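Local coordinates for protein possible thiamine biosynthesis enzyme (Candida albicans, PDB 2X7Q) that is of unknown function but adopts the periplasmic binding protein fold and possibly binds a small molecule connected with thiamine biosynthesis, at residues A[177-182]-A[255-260]; A[80-85]-A[297-302]; A[114-119]-A[141-146]; A[20-25]-A[56-61]. The protein carries 1 engineered substitution. One frame throughout, in Å; residues are numbered along the deposited sequence.

Interaction 1: A[177-182]-A[255-260]; sequences EYFTSK and AKEWTK
Phe179 and Trp258 meet where helices 178-186 and 252-259 run almost antiparallel, their short segments at 165° with axes 10.4 Å apart at closest approach. Going along 177-182, Glu177 caps the first of these helices. Its OE2 accepts from Phe179 N (2.8 Å), while its OE1 accepts from Thr180 OG1 through the anti lone pair and more weakly from Thr180 N. Tyr178 lays CD2 over one face of the Phe179 ring. Trp258 takes the opposite face: its CB lies 3.8 Å from the Phe179 ring centroid, only 7° off the normal, which is good CH-pi geometry. Beyond CB the indole turns its edge to that face in an offset edge-to-face pair, CD1 of Trp258 standing 3.8 Å from CD2 of Phe179. With chi1 at -69° the phenyl leaves on the backbone N side and reaches across to the partner helix, where its CE1 edge also meets the Glu257 chain. Lys182 brings CE to 3.4 Å from Glu257 OE1, but NZ stays beyond salt-bridge range and pairs with Asp254 instead. Glu257 was modelled in two conformers, so its end is a less certain partner. His25, which also touches Phe179, stacks on the Trp258 ring. The contact thus joins the helix following strand 173-177 of one five-stranded sheet to the C-terminal helical region. Without hydrogen bonds between the segments, cohesion rests on aromatic and CH-pi packing, with charge a loose fringe.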
loop_
_atom_site.group_PDB
_atom_site.type_symbol
_atom_site.label_atom_id
_atom_site.label_comp_id
_atom_site.label_asym_id
_atom_site.label_seq_id
_atom_site.Cartn_x
_atom_site.Cartn_y
_atom_site.Cartn_z
ATOM N N GLU A 177 -3.284 7.606 5.518
ATOM C CA GLU A 177 -2.980 8.312 4.279
ATOM C C GLU A 177 -3.578 9.717 4.311
ATOM O O GLU A 177 -4.733 9.900 4.693
ATOM C CB GLU A 177 -3.492 7.523 3.071
ATOM C CG GLU A 177 -2.961 8.017 1.733
ATOM C CD GLU A 177 -3.677 9.263 1.247
ATOM O OE1 GLU A 177 -4.923 9.235 1.155
ATOM O OE2 GLU A 177 -2.993 10.267 0.959
ATOM N N TYR A 178 -2.779 10.704 3.917
ATOM C CA TYR A 178 -3.165 12.109 4.034
ATOM C C TYR A 178 -4.497 12.451 3.373
ATOM O O TYR A 178 -5.437 12.868 4.048
ATOM C CB TYR A 178 -2.066 13.023 3.482
ATOM C CG TYR A 178 -2.471 14.478 3.410
ATOM C CD1 TYR A 178 -2.606 15.240 4.565
ATOM C CD2 TYR A 178 -2.716 15.092 2.187
ATOM C CE1 TYR A 178 -2.978 16.568 4.505
ATOM C CE2 TYR A 178 -3.089 16.422 2.119
ATOM C CZ TYR A 178 -3.220 17.154 3.281
ATOM O OH TYR A 178 -3.591 18.480 3.221
ATOM N N PHE A 179 -4.570 12.292 2.056
ATOM C CA PHE A 179 -5.757 12.698 1.308
ATOM C C PHE A 179 -7.014 11.956 1.745
ATOM O O PHE A 179 -8.128 12.421 1.515
ATOM C CB PHE A 179 -5.534 12.546 -0.197
ATOM C CG PHE A 179 -4.550 13.529 -0.763
ATOM C CD1 PHE A 179 -4.944 14.818 -1.081
ATOM C CD2 PHE A 179 -3.230 13.166 -0.974
ATOM C CE1 PHE A 179 -4.039 15.725 -1.599
ATOM C CE2 PHE A 179 -2.319 14.068 -1.490
ATOM C CZ PHE A 179 -2.725 15.350 -1.804
ATOM N N THR A 180 -6.829 10.802 2.376
ATOM C CA THR A 180 -7.950 10.036 2.902
ATOM C C THR A 180 -8.418 10.635 4.225
ATOM O O THR A 180 -9.585 10.521 4.596
ATOM C CB THR A 180 -7.572 8.553 3.107
ATOM O OG1 THR A 180 -7.148 7.989 1.860
ATOM C CG2 THR A 180 -8.758 7.763 3.636
ATOM N N SER A 181 -7.493 11.285 4.926
ATOM C CA SER A 181 -7.778 11.890 6.221
ATOM C C SER A 181 -8.141 13.364 6.081
ATOM O O SER A 181 -8.682 13.969 7.006
ATOM C CB SER A 181 -6.565 11.754 7.144
ATOM O OG SER A 181 -6.145 10.406 7.262
ATOM N N LYS A 182 -7.837 13.936 4.921
ATOM C CA LYS A 182 -8.031 15.363 4.698
ATOM C C LYS A 182 -9.476 15.787 4.932
ATOM O O LYS A 182 -9.731 16.847 5.500
ATOM C CB LYS A 182 -7.580 15.750 3.288
ATOM C CG LYS A 182 -7.532 17.249 3.043
ATOM C CD LYS A 182 -6.937 17.567 1.683
ATOM C CE LYS A 182 -6.720 19.060 1.512
ATOM N NZ LYS A 182 -7.987 19.829 1.616
ATOM N N ALA A 255 -9.298 15.184 -4.566
ATOM C CA ALA A 255 -8.902 14.201 -5.563
ATOM C C ALA A 255 -7.941 14.839 -6.560
ATOM O O ALA A 255 -6.969 14.217 -6.986
ATOM C CB ALA A 255 -10.122 13.647 -6.279
ATOM N N LYS A 256 -8.223 16.084 -6.932
ATOM C CA LYS A 256 -7.378 16.820 -7.864
ATOM C C LYS A 256 -5.988 17.056 -7.284
ATOM O O LYS A 256 -4.984 16.859 -7.964
ATOM C CB LYS A 256 -8.024 18.154 -8.239
ATOM C CG LYS A 256 -7.192 18.998 -9.188
ATOM C CD LYS A 256 -7.880 20.313 -9.511
ATOM C CE LYS A 256 -7.034 21.157 -10.454
ATOM N NZ LYS A 256 -7.698 22.450 -10.786
ATOM N N GLU A 257 -5.938 17.482 -6.026
ATOM C CA GLU A 257 -4.667 17.728 -5.357
ATOM C C GLU A 257 -3.808 16.468 -5.344
ATOM O O GLU A 257 -2.595 16.535 -5.527
ATOM C CB GLU A 257 -4.898 18.226 -3.928
ATOM C CG GLU A 257 -3.627 18.580 -3.177
ATOM C CD GLU A 257 -3.895 19.035 -1.755
ATOM O OE1 GLU A 257 -5.072 19.277 -1.419
ATOM O OE2 GLU A 257 -2.925 19.151 -0.975
ATOM N N TRP A 258 -4.447 15.321 -5.136
ATOM C CA TRP A 258 -3.744 14.044 -5.085
ATOM C C TRP A 258 -3.099 13.680 -6.421
ATOM O O TRP A 258 -1.983 13.163 -6.454
ATOM C CB TRP A 258 -4.692 12.935 -4.630
ATOM C CG TRP A 258 -4.138 11.556 -4.824
ATOM C CD1 TRP A 258 -3.259 10.903 -4.010
ATOM C CD2 TRP A 258 -4.425 10.658 -5.904
ATOM N NE1 TRP A 258 -2.983 9.655 -4.515
ATOM C CE2 TRP A 258 -3.687 9.482 -5.678
ATOM C CE3 TRP A 258 -5.237 10.740 -7.040
ATOM C CZ2 TRP A 258 -3.734 8.393 -6.544
ATOM C CZ3 TRP A 258 -5.281 9.659 -7.899
ATOM C CH2 TRP A 258 -4.537 8.501 -7.647
ATOM N N THR A 259 -3.797 13.954 -7.520
ATOM C CA THR A 259 -3.295 13.607 -8.847
ATOM C C THR A 259 -1.973 14.302 -9.159
ATOM O O THR A 259 -1.229 13.869 -10.038
ATOM C CB THR A 259 -4.311 13.960 -9.955
ATOM O OG1 THR A 259 -4.464 15.383 -10.036
ATOM C CG2 THR A 259 -5.661 13.320 -9.671
ATOM N N LYS A 260 -1.690 15.384 -8.440
ATOM C CA LYS A 260 -0.480 16.164 -8.678
ATOM C C LYS A 260 0.677 15.725 -7.782
ATOM O O LYS A 260 1.727 16.367 -7.753
ATOM C CB LYS A 260 -0.757 17.659 -8.489
ATOM C CG LYS A 260 -1.718 18.257 -9.514
ATOM C CD LYS A 260 -1.638 19.781 -9.543
ATOM C CE LYS A 260 -2.211 20.411 -8.279
ATOM N NZ LYS A 260 -3.695 20.308 -8.216
#

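Interaction 2: A[80-85]-A[297-302]; sequences DIAKGN and DVILKR
Ile299 and Arg302, one turn apart on helix 296-306, meet the end of helix 74-82, with Ala82 and Ile299 having the closest alpha carbons (5.0 Å). Taken in order along 297-302, Val298 contributes indirectly: its CG1 lies over the centre of one face of the Arg302 guanidinium and so backs that group within its own helix. Ile299 supplies the apolar contact, its CG2 packing 3.7 Å from Ala82 CB. Leu292 touches both of these residues from a neighbouring loop. Arg302 does most of the rest. Its carbonyl O receives Ile81 CG2 at 3.6 Å, while its side chain, extended from CG to NE, runs past the end of the other helix. There NH1 donates to Ala82 O over 2.8 Å with an N-H...O angle of 143°. The acceptor lies in the guanidinium plane, yet the donor sits 45° above the plane of the carbonyl. Gly84 CA covers the guanidinium face opposite Val298, offset toward its rim. Gly84 also forms the turn of a Schellman motif, Asn85 N bonding to Asp80 O and Gly84 N to Ile81 O. A water accepts from Arg302 NH1 at 3.0 Å. The same water reaches weakly to Lys83 O. A cationic group thus meets a carbonyl at a helix C-terminus, where the helix dipole would probably add to the attraction, while its two flanked faces should limit rotation of the guanidinium.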
loop_
_atom_site.group_PDB
_atom_site.type_symbol
_atom_site.label_atom_id
_atom_site.label_comp_id
_atom_site.label_asym_id
_atom_site.label_seq_id
_atom_site.Cartn_x
_atom_site.Cartn_y
_atom_site.Cartn_z
ATOM N N ASP A 80 6.976 -8.898 5.324
ATOM C CA ASP A 80 6.441 -10.253 5.407
ATOM C C ASP A 80 7.439 -11.266 4.847
ATOM O O ASP A 80 7.619 -12.346 5.408
ATOM C CB ASP A 80 5.109 -10.346 4.657
ATOM C CG ASP A 80 4.276 -11.538 5.093
ATOM O OD1 ASP A 80 3.981 -11.651 6.301
ATOM O OD2 ASP A 80 3.912 -12.359 4.227
ATOM N N ILE A 81 8.087 -10.908 3.741
ATOM C CA ILE A 81 9.096 -11.769 3.128
ATOM C C ILE A 81 10.346 -11.851 4.000
ATOM O O ILE A 81 10.905 -12.929 4.204
ATOM C CB ILE A 81 9.489 -11.266 1.723
ATOM C CG1 ILE A 81 8.286 -11.316 0.780
ATOM C CG2 ILE A 81 10.639 -12.090 1.161
ATOM C CD1 ILE A 81 8.582 -10.816 -0.618
ATOM N N ALA A 82 10.775 -10.702 4.512
ATOM C CA ALA A 82 11.946 -10.626 5.380
ATOM C C ALA A 82 11.733 -11.403 6.676
ATOM O O ALA A 82 12.692 -11.790 7.343
ATOM C CB ALA A 82 12.284 -9.174 5.682
ATOM N N LYS A 83 10.468 -11.622 7.026
ATOM C CA LYS A 83 10.118 -12.328 8.253
ATOM C C LYS A 83 10.013 -13.837 8.029
ATOM O O LYS A 83 9.793 -14.595 8.973
ATOM C CB LYS A 83 8.819 -11.771 8.850
ATOM C CG LYS A 83 8.969 -10.392 9.496
ATOM C CD LYS A 83 7.611 -9.800 9.861
ATOM C CE LYS A 83 7.744 -8.465 10.588
ATOM N NZ LYS A 83 8.427 -8.602 11.903
ATOM N N GLY A 84 10.172 -14.268 6.780
ATOM C CA GLY A 84 10.230 -15.686 6.473
ATOM C C GLY A 84 9.085 -16.247 5.649
ATOM O O GLY A 84 8.843 -17.455 5.665
ATOM N N ASN A 85 8.374 -15.386 4.929
ATOM C CA ASN A 85 7.327 -15.862 4.031
ATOM C C ASN A 85 7.869 -16.056 2.617
ATOM O O ASN A 85 7.803 -15.151 1.789
ATOM C CB ASN A 85 6.122 -14.918 4.027
ATOM C CG ASN A 85 4.910 -15.526 3.345
ATOM O OD1 ASN A 85 5.026 -16.481 2.578
ATOM N ND2 ASN A 85 3.737 -14.974 3.625
ATOM N N ASP A 297 22.022 -9.932 6.272
ATOM C CA ASP A 297 22.267 -10.949 5.251
ATOM C C ASP A 297 21.178 -12.022 5.211
ATOM O O ASP A 297 21.021 -12.719 4.208
ATOM C CB ASP A 297 23.650 -11.584 5.430
ATOM C CG ASP A 297 23.865 -12.136 6.825
ATOM O OD1 ASP A 297 22.889 -12.617 7.438
ATOM O OD2 ASP A 297 25.017 -12.101 7.305
ATOM N N VAL A 298 20.435 -12.159 6.306
ATOM C CA VAL A 298 19.288 -13.059 6.339
ATOM C C VAL A 298 18.118 -12.418 5.600
ATOM O O VAL A 298 17.404 -13.083 4.851
ATOM C CB VAL A 298 18.872 -13.398 7.781
ATOM C CG1 VAL A 298 17.492 -14.037 7.806
ATOM C CG2 VAL A 298 19.903 -14.311 8.425
ATOM N N ILE A 299 17.937 -11.118 5.809
ATOM C CA ILE A 299 16.920 -10.361 5.088
ATOM C C ILE A 299 17.263 -10.297 3.604
ATOM O O ILE A 299 16.400 -10.492 2.750
ATOM C CB ILE A 299 16.778 -8.928 5.642
ATOM C CG1 ILE A 299 16.354 -8.961 7.112
ATOM C CG2 ILE A 299 15.775 -8.136 4.818
ATOM C CD1 ILE A 299 16.265 -7.592 7.753
ATOM N N LEU A 300 18.531 -10.031 3.303
ATOM C CA LEU A 300 18.994 -9.943 1.920
ATOM C C LEU A 300 18.736 -11.230 1.148
ATOM O O LEU A 300 18.211 -11.203 0.036
ATOM C CB LEU A 300 20.489 -9.619 1.868
ATOM C CG LEU A 300 20.869 -8.221 1.381
ATOM C CD1 LEU A 300 19.892 -7.756 0.309
ATOM C CD2 LEU A 300 20.902 -7.246 2.541
ATOM N N LYS A 301 19.127 -12.354 1.739
ATOM C CA LYS A 301 18.996 -13.650 1.085
ATOM C C LYS A 301 17.535 -13.997 0.823
ATOM O O LYS A 301 17.210 -14.627 -0.182
ATOM C CB LYS A 301 19.665 -14.748 1.917
ATOM C CG LYS A 301 19.625 -16.120 1.262
ATOM C CD LYS A 301 20.540 -17.112 1.964
ATOM C CE LYS A 301 20.546 -18.450 1.236
ATOM N NZ LYS A 301 21.539 -19.404 1.805
ATOM N N ARG A 302 16.657 -13.577 1.725
ATOM C CA ARG A 302 15.234 -13.854 1.578
ATOM C C ARG A 302 14.597 -12.984 0.497
ATOM O O ARG A 302 13.711 -13.431 -0.229
ATOM C CB ARG A 302 14.510 -13.675 2.914
ATOM C CG ARG A 302 14.867 -14.733 3.945
ATOM C CD ARG A 302 14.195 -14.461 5.275
ATOM N NE ARG A 302 14.437 -15.530 6.238
ATOM C CZ ARG A 302 14.030 -15.502 7.503
ATOM N NH1 ARG A 302 13.360 -14.456 7.964
ATOM N NH2 ARG A 302 14.292 -16.519 8.310
HETATM O O HOH W 1 12.740 -14.551 10.855
#

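Interaction 3: A[114-119]-A[141-146]; sequences DAKQLK and LGVPSF
At one end of a beta-alpha-beta crossover, the loop leading into strand 120-123 packs against the loop that carries helix 129-141 on to strand 148-151; Ala115, Lys116 and Leu118 meet Leu141, Val143 and Phe146. The first loop is shaped by a 3-10 turn at 115-117. Just before it, Asp114 OD2 accepts from Lys116 N (2.9 Å) in an Asx turn, the donor standing 61° out of the carboxylate plane. Opposite, Gly142 has positive phi and ends helix 129-141 in a Schellman motif, after which Val143 turns back to face the 3-10 turn. Three side-chain meetings follow. Ala115 CB touches Leu141 CD2 at 3.6 Å. The aliphatic part of Lys116 crosses Val143 and Leu141, its CD lying 3.9 Å from Val143 CG1. A bend at chi3 (-86°) then diverts CE and NZ from the line of that hydrophobic stem. Further along, Phe146 inserts its ring edge-on. Its CE2 approaches Leu118 O to 3.1 Å with the oxygen near the ring plane, a close C-H to carbonyl approach, and the same CE2 lies 3.6 Å from Leu118 CB. On the helix side the phenyl also touches Ala138, while Leu118 rests on Ile193 of strand 190-197. No hydrogen bond joins the two segments, so the interface is mainly apolar, with one ring edge turned to a carbonyl. Its setting, beside two adjacent parallel strands linked by a helix, is typical of the alpha/beta lobes of the periplasmic binding protein fold.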
loop_
_atom_site.group_PDB
_atom_site.type_symbol
_atom_site.label_atom_id
_atom_site.label_comp_id
_atom_site.label_asym_id
_atom_site.label_seq_id
_atom_site.Cartn_x
_atom_site.Cartn_y
_atom_site.Cartn_z
ATOM N N ASP A 114 2.152 18.038 19.822
ATOM C CA ASP A 114 3.359 17.688 19.080
ATOM C C ASP A 114 3.530 16.172 18.989
ATOM O O ASP A 114 3.082 15.434 19.868
ATOM C CB ASP A 114 4.590 18.321 19.732
ATOM C CG ASP A 114 5.877 17.985 19.001
ATOM O OD1 ASP A 114 6.086 18.504 17.886
ATOM O OD2 ASP A 114 6.683 17.203 19.543
ATOM N N ALA A 115 4.183 15.718 17.924
ATOM C CA ALA A 115 4.366 14.293 17.672
ATOM C C ALA A 115 5.186 13.605 18.759
ATOM O O ALA A 115 5.016 12.415 19.013
ATOM C CB ALA A 115 5.010 14.079 16.305
ATOM N N LYS A 116 6.080 14.356 19.396
ATOM C CA LYS A 116 6.944 13.792 20.427
ATOM C C LYS A 116 6.191 13.496 21.723
ATOM O O LYS A 116 6.711 12.816 22.607
ATOM C CB LYS A 116 8.149 14.704 20.693
ATOM C CG LYS A 116 9.151 14.747 19.540
ATOM C CD LYS A 116 10.541 15.208 19.993
ATOM C CE LYS A 116 10.680 16.721 19.995
ATOM N NZ LYS A 116 12.077 17.143 20.280
ATOM N N GLN A 117 4.960 13.992 21.825
ATOM C CA GLN A 117 4.146 13.779 23.018
ATOM C C GLN A 117 3.360 12.473 22.954
ATOM O O GLN A 117 2.644 12.124 23.891
ATOM C CB GLN A 117 3.178 14.945 23.221
ATOM C CG GLN A 117 3.845 16.264 23.561
ATOM C CD GLN A 117 2.843 17.379 23.788
ATOM O OE1 GLN A 117 2.564 17.759 24.925
ATOM N NE2 GLN A 117 2.292 17.907 22.701
ATOM N N LEU A 118 3.505 11.750 21.849
ATOM C CA LEU A 118 2.724 10.536 21.627
ATOM C C LEU A 118 3.191 9.361 22.483
ATOM O O LEU A 118 4.389 9.107 22.609
ATOM C CB LEU A 118 2.743 10.147 20.146
ATOM C CG LEU A 118 2.228 11.206 19.171
ATOM C CD1 LEU A 118 2.176 10.645 17.758
ATOM C CD2 LEU A 118 0.864 11.712 19.602
ATOM N N LYS A 119 2.232 8.652 23.073
ATOM C CA LYS A 119 2.521 7.451 23.845
ATOM C C LYS A 119 1.619 6.306 23.396
ATOM O O LYS A 119 2.096 5.227 23.049
ATOM C CB LYS A 119 2.342 7.715 25.342
ATOM C CG LYS A 119 3.309 8.741 25.921
ATOM C CD LYS A 119 4.758 8.378 25.615
ATOM C CE LYS A 119 5.108 6.985 26.109
ATOM N NZ LYS A 119 4.917 6.836 27.570
ATOM N N LEU A 141 11.984 11.273 14.760
ATOM C CA LEU A 141 11.711 12.241 15.818
ATOM C C LEU A 141 12.822 12.259 16.860
ATOM O O LEU A 141 12.988 13.241 17.582
ATOM C CB LEU A 141 10.369 11.934 16.486
ATOM C CG LEU A 141 9.164 12.738 15.995
ATOM C CD1 LEU A 141 9.324 13.115 14.535
ATOM C CD2 LEU A 141 7.879 11.956 16.212
ATOM N N GLY A 142 13.588 11.174 16.925
ATOM C CA GLY A 142 14.677 11.069 17.878
ATOM C C GLY A 142 14.229 10.468 19.194
ATOM O O GLY A 142 15.002 10.389 20.149
ATOM N N VAL A 143 12.973 10.042 19.241
ATOM C CA VAL A 143 12.415 9.431 20.438
ATOM C C VAL A 143 12.389 7.912 20.294
ATOM O O VAL A 143 12.414 7.392 19.180
ATOM C CB VAL A 143 10.991 9.948 20.720
ATOM C CG1 VAL A 143 11.005 11.456 20.907
ATOM C CG2 VAL A 143 10.048 9.555 19.592
ATOM N N PRO A 144 12.348 7.192 21.426
ATOM C CA PRO A 144 12.272 5.728 21.385
ATOM C C PRO A 144 10.951 5.264 20.778
ATOM O O PRO A 144 9.939 5.951 20.919
ATOM C CB PRO A 144 12.341 5.334 22.864
ATOM C CG PRO A 144 11.859 6.538 23.603
ATOM C CD PRO A 144 12.360 7.707 22.806
ATOM N N SER A 145 10.968 4.117 20.109
ATOM C CA SER A 145 9.769 3.573 19.481
ATOM C C SER A 145 8.640 3.394 20.486
ATOM O O SER A 145 8.884 3.154 21.668
ATOM C CB SER A 145 10.082 2.240 18.810
ATOM O OG SER A 145 10.522 1.283 19.754
ATOM N N PHE A 146 7.405 3.530 20.013
ATOM C CA PHE A 146 6.233 3.423 20.877
ATOM C C PHE A 146 5.951 1.965 21.247
ATOM O O PHE A 146 6.256 1.054 20.478
ATOM C CB PHE A 146 5.014 4.056 20.200
ATOM C CG PHE A 146 5.266 5.441 19.670
ATOM C CD1 PHE A 146 5.583 5.640 18.337
ATOM C CD2 PHE A 146 5.190 6.543 20.507
ATOM C CE1 PHE A 146 5.817 6.913 17.845
ATOM C CE2 PHE A 146 5.424 7.820 20.020
ATOM C CZ PHE A 146 5.738 8.003 18.688
#

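Interaction 4: A[20-25]-A[56-61]; sequences AYIPEH and GRLINL
Leu58 and Leu61 rest on Ala20 where helix 55-63 crosses the sheet in a beta-alpha-beta connection. The helix links strands 46-50 and 69-73, and strand 17-21 lies between them, parallel to both, so the crossover passes over its end. Ala20 and Ile22 present side chains to the helix, whereas the CB of the intervening Tyr21 points away. Shape is decided mainly by the fork of Leu58. Its CD2 prong settles on the small methyl of Ala20, 3.6 Å from CB, and lies 4.0 Å from the Ala20 carbonyl carbon, close down on the strand. The other prong, CD1, meets the outer part of Ile22, both CG1 and CD1 of that residue lying 3.9 Å away. The fork therefore sits across the step between a short alanine and a long isoleucine. Chi2 of Leu58 is -177°, which stretches CD1 out from the helix far enough to reach Ile22. In turn the Ala20 methyl is a small bump received between two leucines a helical turn apart, with Leu61 supplying the second wall. Val51 touches Leu58 from the neighbouring loop, and Ile22 also packs against Trp203 of strand 203-208. The side-chain contacts between the two segments are all apolar and no hydrogen bond joins them, as expected for a helix lying on the sheet of an alpha/beta lobe. The wall on the Leu61 side is a single methyl, CD1, standing 4.0 Å from Ala20 CB.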
loop_
_atom_site.group_PDB
_atom_site.type_symbol
_atom_site.label_atom_id
_atom_site.label_comp_id
_atom_site.label_asym_id
_atom_site.label_seq_id
_atom_site.Cartn_x
_atom_site.Cartn_y
_atom_site.Cartn_z
ATOM N N ALA A 20 -6.753 -9.157 -5.895
ATOM C CA ALA A 20 -7.165 -8.425 -4.700
ATOM C C ALA A 20 -6.599 -7.010 -4.715
ATOM O O ALA A 20 -5.402 -6.822 -4.922
ATOM C CB ALA A 20 -6.724 -9.155 -3.452
ATOM N N TYR A 21 -7.464 -6.023 -4.504
ATOM C CA TYR A 21 -7.051 -4.623 -4.510
ATOM C C TYR A 21 -7.687 -3.852 -3.355
ATOM O O TYR A 21 -8.642 -4.320 -2.731
ATOM C CB TYR A 21 -7.437 -3.963 -5.833
ATOM C CG TYR A 21 -8.914 -3.644 -5.941
ATOM C CD1 TYR A 21 -9.391 -2.367 -5.671
ATOM C CD2 TYR A 21 -9.829 -4.619 -6.311
ATOM C CE1 TYR A 21 -10.738 -2.070 -5.770
ATOM C CE2 TYR A 21 -11.176 -4.333 -6.414
ATOM C CZ TYR A 21 -11.626 -3.059 -6.141
ATOM O OH TYR A 21 -12.970 -2.780 -6.243
ATOM N N ILE A 22 -7.158 -2.664 -3.086
ATOM C CA ILE A 22 -7.710 -1.799 -2.053
ATOM C C ILE A 22 -8.431 -0.618 -2.693
ATOM O O ILE A 22 -7.833 0.138 -3.455
ATOM C CB ILE A 22 -6.616 -1.283 -1.104
ATOM C CG1 ILE A 22 -5.821 -2.456 -0.528
ATOM C CG2 ILE A 22 -7.228 -0.441 0.007
ATOM C CD1 ILE A 22 -4.653 -2.039 0.331
ATOM N N PRO A 23 -9.727 -0.460 -2.386
ATOM C CA PRO A 23 -10.565 0.580 -2.993
ATOM C C PRO A 23 -10.167 1.987 -2.554
ATOM O O PRO A 23 -10.822 2.579 -1.695
ATOM C CB PRO A 23 -11.969 0.245 -2.477
ATOM C CG PRO A 23 -11.736 -0.479 -1.200
ATOM C CD PRO A 23 -10.472 -1.271 -1.409
ATOM N N GLU A 24 -9.101 2.512 -3.147
ATOM C CA GLU A 24 -8.666 3.878 -2.882
ATOM C C GLU A 24 -8.373 4.604 -4.191
ATOM O O GLU A 24 -8.559 4.047 -5.273
ATOM C CB GLU A 24 -7.425 3.890 -1.983
ATOM C CG GLU A 24 -7.690 3.467 -0.550
ATOM C CD GLU A 24 -6.459 3.555 0.323
ATOM O OE1 GLU A 24 -5.344 3.376 -0.200
ATOM O OE2 GLU A 24 -6.602 3.789 1.540
ATOM N N HIS A 25 -7.907 5.844 -4.092
ATOM C CA HIS A 25 -7.566 6.623 -5.275
ATOM C C HIS A 25 -6.481 5.942 -6.105
ATOM O O HIS A 25 -6.439 6.092 -7.324
ATOM C CB HIS A 25 -7.125 8.037 -4.884
ATOM C CG HIS A 25 -6.281 8.084 -3.649
ATOM N ND1 HIS A 25 -6.476 9.024 -2.649
ATOM C CD2 HIS A 25 -5.250 7.316 -3.239
ATOM C CE1 HIS A 25 -5.596 8.826 -1.690
ATOM N NE2 HIS A 25 -4.836 7.794 -2.018
ATOM N N GLY A 56 -2.857 -6.110 4.924
ATOM C CA GLY A 56 -2.863 -7.183 5.901
ATOM C C GLY A 56 -3.663 -8.378 5.423
ATOM O O GLY A 56 -3.215 -9.520 5.529
ATOM N N ARG A 57 -4.851 -8.113 4.886
ATOM C CA ARG A 57 -5.723 -9.172 4.393
ATOM C C ARG A 57 -5.252 -9.654 3.026
ATOM O O ARG A 57 -5.445 -10.815 2.667
ATOM C CB ARG A 57 -7.172 -8.684 4.307
ATOM C CG ARG A 57 -8.186 -9.791 4.034
ATOM C CD ARG A 57 -9.544 -9.236 3.628
ATOM N NE ARG A 57 -10.541 -10.294 3.482
ATOM C CZ ARG A 57 -11.746 -10.123 2.946
ATOM N NH1 ARG A 57 -12.116 -8.933 2.490
ATOM N NH2 ARG A 57 -12.586 -11.144 2.857
ATOM N N LEU A 58 -4.637 -8.751 2.268
ATOM C CA LEU A 58 -4.080 -9.090 0.963
ATOM C C LEU A 58 -3.101 -10.255 1.069
ATOM O O LEU A 58 -3.165 -11.201 0.285
ATOM C CB LEU A 58 -3.381 -7.877 0.342
ATOM C CG LEU A 58 -4.251 -6.661 0.019
ATOM C CD1 LEU A 58 -3.427 -5.576 -0.661
ATOM C CD2 LEU A 58 -5.424 -7.066 -0.855
ATOM N N ILE A 59 -2.198 -10.182 2.042
ATOM C CA ILE A 59 -1.220 -11.243 2.253
ATOM C C ILE A 59 -1.902 -12.542 2.680
ATOM O O ILE A 59 -1.519 -13.628 2.243
ATOM C CB ILE A 59 -0.161 -10.847 3.301
ATOM C CG1 ILE A 59 0.589 -9.589 2.861
ATOM C CG2 ILE A 59 0.815 -11.992 3.531
ATOM C CD1 ILE A 59 1.633 -9.121 3.850
ATOM N N ASN A 60 -2.912 -12.424 3.539
ATOM C CA ASN A 60 -3.676 -13.583 3.982
ATOM C C ASN A 60 -4.376 -14.276 2.814
ATOM O O ASN A 60 -4.424 -15.503 2.743
ATOM C CB ASN A 60 -4.700 -13.181 5.047
ATOM C CG ASN A 60 -4.054 -12.778 6.353
ATOM O OD1 ASN A 60 -2.871 -13.029 6.575
ATOM N ND2 ASN A 60 -4.831 -12.154 7.229
ATOM N N LEU A 61 -4.917 -13.478 1.901
ATOM C CA LEU A 61 -5.599 -14.003 0.725
ATOM C C LEU A 61 -4.620 -14.732 -0.194
ATOM O O LEU A 61 -4.969 -15.736 -0.813
ATOM C CB LEU A 61 -6.304 -12.876 -0.033
ATOM C CG LEU A 61 -7.418 -12.147 0.722
ATOM C CD1 LEU A 61 -7.940 -10.969 -0.085
ATOM C CD2 LEU A 61 -8.548 -13.103 1.074
#

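How the interactions relate
Interaction 4 is the buried one, its centre about 8 Å from the centre of the chain, and aliphatic in its side-chain contacts; the other three are partly buried and lie farther out, the centre of interaction 3 farthest at about 24 Å from the chain's centre. Interactions 3 and 4 both lie within beta-alpha-beta units, one through loops and the other through helix on strand, and they belong to different five-stranded sheets. Interactions 1 and 2 join helices instead, one by aromatic packing and the other by an arginine at a helix end. Interaction 4 touches both: His25 packs on Glu177 and Trp258, and Ile59 CG2 lies against Asp80. Interaction 3 touches none of the others.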